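Long-range contacts in bacteriophage virulence determinant (Salmonella enterica subsp. enterica serovar Typhimurium str. 14028S, PDB 6GGR), which probably acts as a zinc metalloprotease effector of the PipA family, delivered by Salmonella into host cells to cleave NF-kappaB proteins: residues 29-40 with 89-97; 161-170 with 187-198. All coordinates share one frame; numbering follows the deposited sequence.

From the N terminus, the chain passes through helix 24-30 and the turning loop 31-40. Interaction 1 closes here, across a loop of 48 residues that holds helices 45-49 and 64-84, when 89-97 of helix 86-100 packs against 29-40. The chain then runs through its short strands before interaction 2 joins helix 160-173 to helix 186-197 over a much shorter loop. The two contacts are in series, neither nesting nor crossing, with centres about 15 Å apart. They nevertheless meet: OH of Tyr190 lies 2.7 Å from OD1 of Asp30, and Leu91 packs on Tyr190 and Ile194. Helices 24-30 and 86-100 are thereby tied to helix 186-197, which packs on the helix carrying the zinc-binding histidines.

Interaction 1 of 2, residues 29-40 with 89-97; sequences HDGLATDDKARL and RRLMNYAYD
Asn93 lies over one face of the Arg39 guanidinium, its CB 3.6 Å from NH1 of Arg39, while Asp97 and Asp35 take the edges. Asp97 is gripped end-on: NH1 of Arg39 lies 2.8 Å from its OD2 and NH2 reaches its OD1, on the syn sides, with the two planes only 1° apart. NE of Arg39 forms a salt bridge with OD2 of Asp35, modelled rather short, so one cation joins two carboxylates. Leu40 CD2 sits over a face of the Tyr96 ring in a CH-pi contact, whereas Tyr94 presents an edge to Ala33, CD2 of Tyr94 3.4 Å from CB of Ala33. The His29 ring runs nearly parallel to that of Tyr94 but slid aside, with Leu91 CD2 at its edge.

Two backbone carbonyls hold the Asn93 amide flat: ND2 donates at 2.7 Å to both Asp35 O and Lys37 O, and OD1 is taken by Tyr82. A bend at chi3 (-71°) helps carry Arg90 NH1 to Ala33 O, 2.8 Å away, and to Asp30, whose OD1 also bonds Tyr190. Arg89 NE binds Asp36 O. Four carbonyls of an Asx-turn loop after helix 24-30 are thus clamped onto helix 86-100.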
# COMPACT_ATOMS: atom_id res chain seq x y z
N HIS B 29 4.01 -23.94 4.36
CA HIS B 29 3.02 -23.65 5.39
C HIS B 29 1.89 -24.67 5.36
O HIS B 29 1.34 -25.01 6.41
CB HIS B 29 2.46 -22.23 5.22
CG HIS B 29 1.55 -21.82 6.34
ND1 HIS B 29 2.02 -21.46 7.58
CD2 HIS B 29 0.20 -21.72 6.40
CE1 HIS B 29 1.00 -21.15 8.36
NE2 HIS B 29 -0.12 -21.30 7.67
N ASP B 30 1.56 -25.18 4.17
CA ASP B 30 0.61 -26.29 4.08
C ASP B 30 1.09 -27.49 4.87
O ASP B 30 0.28 -28.22 5.46
CB ASP B 30 0.39 -26.69 2.62
CG ASP B 30 -0.35 -25.63 1.82
OD1 ASP B 30 -1.06 -24.80 2.42
OD2 ASP B 30 -0.21 -25.64 0.58
N GLY B 31 2.41 -27.72 4.91
CA GLY B 31 2.95 -28.80 5.72
C GLY B 31 2.59 -28.68 7.18
O GLY B 31 2.69 -29.67 7.92
N LEU B 32 2.16 -27.50 7.62
CA LEU B 32 1.81 -27.26 9.00
C LEU B 32 0.31 -27.05 9.21
O LEU B 32 -0.24 -27.54 10.20
CB LEU B 32 2.57 -26.03 9.51
CG LEU B 32 4.06 -25.89 9.21
CD1 LEU B 32 4.60 -24.64 9.90
CD2 LEU B 32 4.84 -27.12 9.63
N ALA B 33 -0.37 -26.36 8.29
CA ALA B 33 -1.83 -26.22 8.32
C ALA B 33 -2.44 -27.34 7.50
O ALA B 33 -2.52 -27.26 6.27
CB ALA B 33 -2.26 -24.86 7.76
N THR B 34 -2.89 -28.41 8.17
CA THR B 34 -3.43 -29.57 7.48
C THR B 34 -4.87 -29.91 7.86
O THR B 34 -5.47 -30.78 7.22
CB THR B 34 -2.56 -30.81 7.74
OG1 THR B 34 -2.24 -30.90 9.14
CG2 THR B 34 -1.27 -30.73 6.93
N ASP B 35 -5.45 -29.24 8.86
CA ASP B 35 -6.80 -29.56 9.32
C ASP B 35 -7.80 -28.70 8.54
O ASP B 35 -8.06 -27.55 8.90
CB ASP B 35 -6.92 -29.33 10.82
CG ASP B 35 -8.26 -29.76 11.38
OD1 ASP B 35 -9.15 -30.11 10.58
OD2 ASP B 35 -8.41 -29.77 12.62
N ASP B 36 -8.37 -29.27 7.48
CA ASP B 36 -9.33 -28.57 6.65
C ASP B 36 -10.77 -28.82 7.08
O ASP B 36 -11.70 -28.51 6.33
CB ASP B 36 -9.15 -28.96 5.18
CG ASP B 36 -9.46 -30.43 4.91
OD1 ASP B 36 -9.89 -31.15 5.84
OD2 ASP B 36 -9.26 -30.87 3.76
N LYS B 37 -10.98 -29.34 8.29
CA LYS B 37 -12.31 -29.73 8.73
C LYS B 37 -13.07 -28.52 9.28
O LYS B 37 -12.48 -27.56 9.78
CB LYS B 37 -12.22 -30.82 9.80
CG LYS B 37 -11.33 -32.01 9.42
CD LYS B 37 -11.84 -32.72 8.16
CE LYS B 37 -10.81 -33.69 7.62
NZ LYS B 37 -11.33 -34.46 6.45
N ALA B 38 -14.39 -28.58 9.16
CA ALA B 38 -15.27 -27.49 9.59
C ALA B 38 -15.65 -27.69 11.05
O ALA B 38 -16.80 -27.93 11.41
CB ALA B 38 -16.50 -27.42 8.70
N ARG B 39 -14.64 -27.58 11.92
CA ARG B 39 -14.83 -27.83 13.34
C ARG B 39 -15.07 -26.57 14.16
O ARG B 39 -15.49 -26.68 15.32
CB ARG B 39 -13.64 -28.60 13.91
CG ARG B 39 -12.30 -27.89 13.85
CD ARG B 39 -11.24 -28.71 14.58
NE ARG B 39 -9.88 -28.41 14.16
CZ ARG B 39 -9.07 -27.53 14.76
NH1 ARG B 39 -7.84 -27.34 14.29
NH2 ARG B 39 -9.48 -26.85 15.83
N LEU B 40 -14.83 -25.39 13.60
CA LEU B 40 -15.18 -24.13 14.26
C LEU B 40 -16.52 -23.64 13.74
O LEU B 40 -16.94 -23.95 12.62
CB LEU B 40 -14.11 -23.07 14.02
CG LEU B 40 -12.65 -23.48 14.15
CD1 LEU B 40 -11.75 -22.27 13.94
CD2 LEU B 40 -12.37 -24.12 15.50
N ARG B 89 -10.23 -22.96 5.64
CA ARG B 89 -10.43 -23.67 6.90
C ARG B 89 -9.11 -24.14 7.49
O ARG B 89 -8.95 -24.16 8.72
CB ARG B 89 -11.37 -24.87 6.69
CG ARG B 89 -12.84 -24.48 6.45
CD ARG B 89 -13.80 -25.66 6.62
NE ARG B 89 -13.69 -26.66 5.56
CZ ARG B 89 -14.30 -26.58 4.38
NH1 ARG B 89 -15.08 -25.54 4.09
NH2 ARG B 89 -14.14 -27.55 3.48
N ARG B 90 -8.14 -24.49 6.64
CA ARG B 90 -6.83 -24.92 7.14
C ARG B 90 -6.09 -23.77 7.81
O ARG B 90 -5.59 -23.91 8.93
CB ARG B 90 -6.00 -25.49 5.99
CG ARG B 90 -6.53 -26.79 5.41
CD ARG B 90 -5.49 -27.52 4.58
NE ARG B 90 -5.21 -26.86 3.30
CZ ARG B 90 -4.19 -26.04 3.07
NH1 ARG B 90 -3.32 -25.75 4.03
NH2 ARG B 90 -4.03 -25.49 1.87
N LEU B 91 -6.00 -22.63 7.13
CA LEU B 91 -5.32 -21.48 7.72
C LEU B 91 -6.01 -21.05 9.01
O LEU B 91 -5.36 -20.86 10.04
CB LEU B 91 -5.28 -20.33 6.71
CG LEU B 91 -4.68 -20.70 5.34
CD1 LEU B 91 -4.65 -19.49 4.43
CD2 LEU B 91 -3.28 -21.29 5.49
N MET B 92 -7.34 -20.93 8.98
CA MET B 92 -8.08 -20.49 10.15
C MET B 92 -7.95 -21.48 11.30
O MET B 92 -7.67 -21.10 12.44
CB MET B 92 -9.55 -20.28 9.80
CG MET B 92 -10.41 -19.79 10.95
SD MET B 92 -9.94 -18.13 11.47
CE MET B 92 -10.60 -18.10 13.13
N ASN B 93 -8.15 -22.77 11.01
CA ASN B 93 -8.06 -23.79 12.05
C ASN B 93 -6.70 -23.76 12.72
O ASN B 93 -6.59 -23.69 13.95
CB ASN B 93 -8.33 -25.18 11.46
CG ASN B 93 -9.81 -25.44 11.21
OD1 ASN B 93 -10.67 -24.77 11.76
ND2 ASN B 93 -10.09 -26.43 10.37
N TYR B 94 -5.63 -23.83 11.92
CA TYR B 94 -4.28 -23.75 12.48
C TYR B 94 -4.13 -22.51 13.35
O TYR B 94 -3.73 -22.60 14.51
CB TYR B 94 -3.26 -23.75 11.34
CG TYR B 94 -1.80 -23.91 11.73
CD1 TYR B 94 -1.36 -23.73 13.04
CD2 TYR B 94 -0.86 -24.22 10.78
CE1 TYR B 94 -0.02 -23.87 13.36
CE2 TYR B 94 0.45 -24.35 11.10
CZ TYR B 94 0.87 -24.18 12.38
OH TYR B 94 2.21 -24.33 12.68
N ALA B 95 -4.46 -21.35 12.80
CA ALA B 95 -4.31 -20.11 13.56
C ALA B 95 -5.11 -20.15 14.86
O ALA B 95 -4.67 -19.61 15.88
CB ALA B 95 -4.75 -18.92 12.71
N TYR B 96 -6.29 -20.78 14.84
CA TYR B 96 -7.07 -20.88 16.07
C TYR B 96 -6.31 -21.66 17.14
O TYR B 96 -6.28 -21.25 18.31
CB TYR B 96 -8.42 -21.54 15.80
CG TYR B 96 -9.32 -21.57 17.02
CD1 TYR B 96 -10.13 -20.49 17.33
CD2 TYR B 96 -9.33 -22.67 17.88
CE1 TYR B 96 -10.95 -20.50 18.45
CE2 TYR B 96 -10.15 -22.69 19.00
CZ TYR B 96 -10.95 -21.61 19.28
OH TYR B 96 -11.76 -21.63 20.40
N ASP B 97 -5.68 -22.77 16.76
CA ASP B 97 -4.99 -23.60 17.74
C ASP B 97 -3.79 -22.87 18.34
O ASP B 97 -3.48 -23.06 19.52
CB ASP B 97 -4.53 -24.91 17.09
CG ASP B 97 -5.69 -25.78 16.64
OD1 ASP B 97 -6.76 -25.74 17.28
OD2 ASP B 97 -5.54 -26.52 15.64
O HOH W 1 -2.50 -20.58 9.26
O HOH W 2 -5.21 -26.44 9.99

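Interaction 2 of 2, residues 161-170 with 187-198; sequences TRSFIHQVVH and VVEYTNIILKEM. Unlike the reference sequence in segment 161-170: Gln167 (reference Glu).
Val187 divides its two methyls between two histidine rings. CG1, anti to the backbone N (chi1 174°), stands over the centre of the His166 ring, 3.5 Å from its CE1 and 8° off the normal, whereas CG2 lies over a face of the His170 ring, offset toward the rim. Val188 brings CG2 to the edge of His166, whose ND1 is buried without a polar partner in the model. Tyr190 and Thr191, with Val187 and Ile194, form the hole for the Val169 knob; CG1 of Val169 is 3.9 Å from CB of Tyr190. Thr191 is itself a knob among Arg162, Ile165, His166 and Val169, its OG1 turned back onto Val187 O at 2.7 Å. Asn192 OD1 accepts from Arg162 NH1 at 2.7 Å, a fairly straight bond (155°), with the amide and guanidinium planes steeply inclined. Ile194 touches Val169 through CD1, 3.8 Å from its CG2. Leu195 then lays CD2 over a face of that guanidinium, 3.6 Å from Arg162 NH2, and leans CD1 on Ile165.

His166, Gln167 (glutamate in the reference) and His170 fit a zincin HExxH helix; both histidines and Asp177 bind zinc, absent from this chain here, and His170 is hydrogen-bonded through NE2 to Asp177 and through ND1 to the Leu175 carbonyl. Helix 64-84 backs Phe164 and Ile165, while helices 24-30 and 86-100 cover Tyr190.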
# COMPACT_ATOMS: atom_id res chain seq x y z
N THR B 161 -13.93 -8.48 -1.09
CA THR B 161 -13.63 -9.86 -0.73
C THR B 161 -12.14 -10.15 -0.84
O THR B 161 -11.51 -10.60 0.12
CB THR B 161 -14.44 -10.82 -1.60
OG1 THR B 161 -15.83 -10.49 -1.50
CG2 THR B 161 -14.23 -12.26 -1.15
N ARG B 162 -11.55 -9.87 -2.01
CA ARG B 162 -10.13 -10.13 -2.20
C ARG B 162 -9.29 -9.35 -1.19
O ARG B 162 -8.36 -9.90 -0.59
CB ARG B 162 -9.70 -9.78 -3.62
CG ARG B 162 -8.23 -10.10 -3.91
CD ARG B 162 -7.87 -9.96 -5.39
NE ARG B 162 -8.42 -11.04 -6.22
CZ ARG B 162 -7.85 -12.23 -6.39
NH1 ARG B 162 -6.71 -12.54 -5.78
NH2 ARG B 162 -8.42 -13.14 -7.17
N SER B 163 -9.60 -8.06 -1.00
CA SER B 163 -8.79 -7.25 -0.09
C SER B 163 -8.89 -7.77 1.34
O SER B 163 -7.89 -7.87 2.05
CB SER B 163 -9.24 -5.79 -0.16
OG SER B 163 -9.20 -5.31 -1.49
N PHE B 164 -10.11 -8.09 1.78
CA PHE B 164 -10.30 -8.61 3.14
C PHE B 164 -9.57 -9.93 3.32
O PHE B 164 -8.86 -10.13 4.32
CB PHE B 164 -11.79 -8.77 3.42
CG PHE B 164 -12.45 -7.52 3.95
CD1 PHE B 164 -12.31 -6.31 3.30
CD2 PHE B 164 -13.22 -7.57 5.10
CE1 PHE B 164 -12.91 -5.17 3.79
CE2 PHE B 164 -13.83 -6.44 5.59
CZ PHE B 164 -13.68 -5.23 4.93
N ILE B 165 -9.73 -10.85 2.37
CA ILE B 165 -9.09 -12.17 2.50
C ILE B 165 -7.57 -12.03 2.44
O ILE B 165 -6.85 -12.70 3.18
CB ILE B 165 -9.61 -13.11 1.40
CG1 ILE B 165 -11.11 -13.39 1.59
CG2 ILE B 165 -8.81 -14.42 1.37
CD1 ILE B 165 -11.47 -14.03 2.92
N HIS B 166 -7.07 -11.16 1.57
CA HIS B 166 -5.63 -10.95 1.48
C HIS B 166 -5.05 -10.51 2.82
O HIS B 166 -4.04 -11.06 3.29
CB HIS B 166 -5.32 -9.91 0.40
CG HIS B 166 -3.86 -9.72 0.15
ND1 HIS B 166 -3.22 -10.22 -0.96
CD2 HIS B 166 -2.91 -9.08 0.88
CE1 HIS B 166 -1.94 -9.90 -0.91
NE2 HIS B 166 -1.72 -9.21 0.19
N GLN B 167 -5.68 -9.53 3.47
CA GLN B 167 -5.17 -9.05 4.75
C GLN B 167 -5.34 -10.11 5.83
O GLN B 167 -4.46 -10.28 6.69
CB GLN B 167 -5.88 -7.76 5.16
CG GLN B 167 -5.71 -6.61 4.20
CD GLN B 167 -4.25 -6.29 3.91
OE1 GLN B 167 -3.37 -6.55 4.73
NE2 GLN B 167 -3.99 -5.73 2.74
N VAL B 168 -6.46 -10.83 5.82
CA VAL B 168 -6.66 -11.89 6.81
C VAL B 168 -5.64 -13.00 6.62
O VAL B 168 -5.11 -13.55 7.60
CB VAL B 168 -8.11 -12.42 6.73
CG1 VAL B 168 -8.27 -13.70 7.55
CG2 VAL B 168 -9.08 -11.36 7.22
N VAL B 169 -5.34 -13.35 5.37
CA VAL B 169 -4.35 -14.39 5.13
C VAL B 169 -3.01 -14.01 5.74
O VAL B 169 -2.30 -14.86 6.29
CB VAL B 169 -4.23 -14.68 3.62
CG1 VAL B 169 -2.95 -15.46 3.30
CG2 VAL B 169 -5.45 -15.47 3.14
N HIS B 170 -2.64 -12.73 5.64
CA HIS B 170 -1.43 -12.26 6.31
C HIS B 170 -1.48 -12.59 7.79
O HIS B 170 -0.51 -13.09 8.37
CB HIS B 170 -1.27 -10.75 6.12
CG HIS B 170 -0.57 -10.35 4.85
ND1 HIS B 170 0.74 -10.69 4.59
CD2 HIS B 170 -1.00 -9.63 3.79
CE1 HIS B 170 1.09 -10.20 3.41
NE2 HIS B 170 0.05 -9.55 2.91
N VAL B 187 0.84 -15.16 0.06
CA VAL B 187 -0.46 -14.60 0.42
C VAL B 187 -1.34 -14.46 -0.81
O VAL B 187 -2.54 -14.74 -0.76
CB VAL B 187 -0.26 -13.25 1.14
CG1 VAL B 187 -1.60 -12.56 1.39
CG2 VAL B 187 0.46 -13.48 2.45
N VAL B 188 -0.76 -14.02 -1.93
CA VAL B 188 -1.52 -13.93 -3.17
C VAL B 188 -2.03 -15.31 -3.58
O VAL B 188 -3.20 -15.49 -3.91
CB VAL B 188 -0.67 -13.29 -4.28
CG1 VAL B 188 -1.35 -13.41 -5.64
CG2 VAL B 188 -0.39 -11.81 -3.95
N GLU B 189 -1.14 -16.31 -3.55
CA GLU B 189 -1.54 -17.64 -4.01
C GLU B 189 -2.65 -18.20 -3.13
O GLU B 189 -3.66 -18.71 -3.63
CB GLU B 189 -0.33 -18.57 -4.04
CG GLU B 189 0.72 -18.15 -5.07
CD GLU B 189 1.48 -19.31 -5.67
OE1 GLU B 189 1.32 -20.45 -5.19
OE2 GLU B 189 2.23 -19.08 -6.64
N TYR B 190 -2.49 -18.10 -1.81
CA TYR B 190 -3.57 -18.48 -0.89
C TYR B 190 -4.85 -17.74 -1.23
O TYR B 190 -5.93 -18.34 -1.33
CB TYR B 190 -3.16 -18.18 0.55
CG TYR B 190 -2.44 -19.29 1.28
CD1 TYR B 190 -2.88 -20.61 1.20
CD2 TYR B 190 -1.33 -19.02 2.06
CE1 TYR B 190 -2.22 -21.62 1.88
CE2 TYR B 190 -0.66 -20.03 2.74
CZ TYR B 190 -1.11 -21.32 2.64
OH TYR B 190 -0.45 -22.33 3.32
N THR B 191 -4.76 -16.42 -1.40
CA THR B 191 -5.95 -15.62 -1.68
C THR B 191 -6.61 -16.07 -2.98
O THR B 191 -7.83 -16.22 -3.05
CB THR B 191 -5.59 -14.13 -1.72
OG1 THR B 191 -5.03 -13.75 -0.46
CG2 THR B 191 -6.81 -13.28 -1.99
N ASN B 192 -5.81 -16.30 -4.03
CA ASN B 192 -6.36 -16.79 -5.29
C ASN B 192 -7.15 -18.08 -5.09
O ASN B 192 -8.26 -18.24 -5.62
CB ASN B 192 -5.25 -17.01 -6.32
CG ASN B 192 -4.70 -15.71 -6.89
OD1 ASN B 192 -5.29 -14.64 -6.73
ND2 ASN B 192 -3.57 -15.81 -7.57
N ILE B 193 -6.57 -19.03 -4.34
CA ILE B 193 -7.19 -20.34 -4.18
C ILE B 193 -8.47 -20.23 -3.35
O ILE B 193 -9.49 -20.84 -3.69
CB ILE B 193 -6.19 -21.31 -3.53
CG1 ILE B 193 -4.98 -21.50 -4.44
CG2 ILE B 193 -6.87 -22.66 -3.24
CD1 ILE B 193 -3.80 -22.19 -3.75
N ILE B 194 -8.41 -19.49 -2.25
CA ILE B 194 -9.57 -19.34 -1.38
C ILE B 194 -10.73 -18.73 -2.15
O ILE B 194 -11.87 -19.23 -2.10
CB ILE B 194 -9.20 -18.48 -0.15
CG1 ILE B 194 -8.17 -19.23 0.71
CG2 ILE B 194 -10.44 -18.13 0.68
CD1 ILE B 194 -7.51 -18.36 1.76
N LEU B 195 -10.47 -17.66 -2.89
CA LEU B 195 -11.53 -16.98 -3.63
C LEU B 195 -12.17 -17.90 -4.66
O LEU B 195 -13.39 -17.92 -4.82
CB LEU B 195 -10.99 -15.72 -4.30
CG LEU B 195 -11.20 -14.42 -3.53
CD1 LEU B 195 -10.53 -14.47 -2.17
CD2 LEU B 195 -10.68 -13.24 -4.33
N LYS B 196 -11.35 -18.67 -5.39
CA LYS B 196 -11.93 -19.63 -6.34
C LYS B 196 -12.73 -20.70 -5.61
O LYS B 196 -13.78 -21.13 -6.10
CB LYS B 196 -10.83 -20.27 -7.19
CG LYS B 196 -10.25 -19.36 -8.26
CD LYS B 196 -11.30 -18.90 -9.26
CE LYS B 196 -10.68 -18.13 -10.41
NZ LYS B 196 -11.71 -17.50 -11.29
N GLU B 197 -12.26 -21.14 -4.44
CA GLU B 197 -13.02 -22.09 -3.65
C GLU B 197 -14.33 -21.48 -3.14
O GLU B 197 -15.28 -22.23 -2.86
CB GLU B 197 -12.18 -22.59 -2.47
CG GLU B 197 -11.03 -23.51 -2.87
CD GLU B 197 -10.25 -24.03 -1.67
OE1 GLU B 197 -10.55 -23.63 -0.53
OE2 GLU B 197 -9.33 -24.85 -1.87
N MET B 198 -14.39 -20.16 -3.01
CA MET B 198 -15.60 -19.46 -2.59
C MET B 198 -16.56 -19.18 -3.74
O MET B 198 -17.63 -18.62 -3.50
CB MET B 198 -15.24 -18.12 -1.92
CG MET B 198 -14.49 -18.25 -0.61
SD MET B 198 -13.95 -16.64 0.01
CE MET B 198 -15.53 -15.97 0.53
O HOH W 3 -8.78 -16.15 -7.57